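Local coordinates for MetRS related protein (Pyrococcus horikoshii, PDB 2CWP), which probably binds tRNA through a compact OB-fold domain related to the tRNA-binding module of methionyl-tRNA synthetases, at residues K29-K32 and K33-K36. Sequence-based numbering, arbitrary orientation.
Sequences KRTK and KLIK
Thr31 sets its hydroxyl against the base of the Leu34 side chain, three residues on, the two side chains crossing at about a right angle where the chain turns from the strand of residues 17-27 into that of 35-40. OG1 lies 3.4 Å from Leu34 CB, while CG2 reaches Leu34 CD1 at 4.2 Å, a looser methyl contact. With chi1 at 81°, OG1 sits between the backbone N and the carbonyl carbon of Thr31, which carries it toward the amide of Leu34; that N-H gives OG1 a weak bond of 3.4 Å, bent to 131° at the hydrogen. The same hydroxyl is hydrogen-bonded to the carbonyl O of Ile28, whose backbone also pairs with Leu34, so threonine suits the place by serving both partners at once. Leu34 packs on Val49 of the strand of residues 45-50 and against Ser78, which suits an aliphatic side chain. The CB atoms of Lys32 and Lys33 touch the neighbouring backbone, but both chains run outward, exposed, as suits charged ends; Lys33 NZ makes a weak, long ion pair with Asp54. The Thr31 hydroxyl thus ties the turn's two ends together, the Leu34 bond being the minor part, and the lysines are consistent with a basic surface suited to RNA.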
# COMPACT_ATOMS: atom_id res chain seq x y z
N LYS A 29 -5.89 11.47 12.11
CA LYS A 29 -6.10 12.13 13.40
C LYS A 29 -6.37 11.16 14.55
O LYS A 29 -7.15 10.21 14.40
CB LYS A 29 -7.26 13.11 13.30
CG LYS A 29 -7.08 14.38 14.09
CD LYS A 29 -8.38 15.17 14.19
CE LYS A 29 -9.37 14.48 15.13
NZ LYS A 29 -10.62 15.26 15.32
N ARG A 30 -5.74 11.41 15.69
CA ARG A 30 -5.92 10.57 16.88
C ARG A 30 -5.37 9.16 16.75
O ARG A 30 -5.90 8.22 17.34
CB ARG A 30 -7.40 10.52 17.27
CG ARG A 30 -7.87 11.77 17.99
CD ARG A 30 -9.37 11.78 18.23
NE ARG A 30 -10.12 11.83 16.98
CZ ARG A 30 -11.31 12.41 16.84
NH1 ARG A 30 -11.89 12.98 17.89
NH2 ARG A 30 -11.91 12.42 15.66
N THR A 31 -4.31 9.02 15.96
CA THR A 31 -3.66 7.73 15.77
C THR A 31 -2.17 7.98 15.80
O THR A 31 -1.72 9.08 15.49
CB THR A 31 -4.02 7.08 14.42
OG1 THR A 31 -3.20 7.65 13.39
CG2 THR A 31 -5.49 7.33 14.08
N LYS A 32 -1.41 6.96 16.16
CA LYS A 32 0.04 7.10 16.22
C LYS A 32 0.72 6.37 15.08
O LYS A 32 1.83 6.72 14.68
CB LYS A 32 0.56 6.56 17.55
CG LYS A 32 0.02 7.31 18.76
CD LYS A 32 0.79 6.93 20.02
CE LYS A 32 0.29 7.71 21.23
NZ LYS A 32 1.08 7.39 22.45
N LYS A 33 0.05 5.37 14.53
CA LYS A 33 0.61 4.57 13.45
C LYS A 33 -0.07 4.69 12.09
O LYS A 33 0.52 4.33 11.07
CB LYS A 33 0.59 3.09 13.83
CG LYS A 33 1.37 2.73 15.07
CD LYS A 33 1.32 1.23 15.26
CE LYS A 33 2.47 0.75 16.12
NZ LYS A 33 2.53 -0.75 16.12
N LEU A 34 -1.30 5.19 12.06
CA LEU A 34 -2.03 5.25 10.80
C LEU A 34 -1.72 6.41 9.88
O LEU A 34 -1.57 7.54 10.31
CB LEU A 34 -3.54 5.22 11.06
CG LEU A 34 -4.14 3.99 11.75
CD1 LEU A 34 -5.65 4.01 11.55
CD2 LEU A 34 -3.57 2.71 11.19
N ILE A 35 -1.63 6.09 8.59
CA ILE A 35 -1.39 7.10 7.56
C ILE A 35 -2.39 6.87 6.42
O ILE A 35 -2.56 5.73 5.94
CB ILE A 35 0.03 7.01 6.96
CG1 ILE A 35 1.08 7.23 8.05
CG2 ILE A 35 0.20 8.04 5.86
CD1 ILE A 35 2.48 7.21 7.54
N LYS A 36 -3.05 7.94 6.00
CA LYS A 36 -4.00 7.85 4.90
C LYS A 36 -3.27 8.23 3.62
O LYS A 36 -2.56 9.24 3.59
CB LYS A 36 -5.17 8.81 5.10
CG LYS A 36 -6.30 8.61 4.09
CD LYS A 36 -7.51 9.48 4.43
CE LYS A 36 -7.50 10.80 3.69
NZ LYS A 36 -7.76 10.62 2.23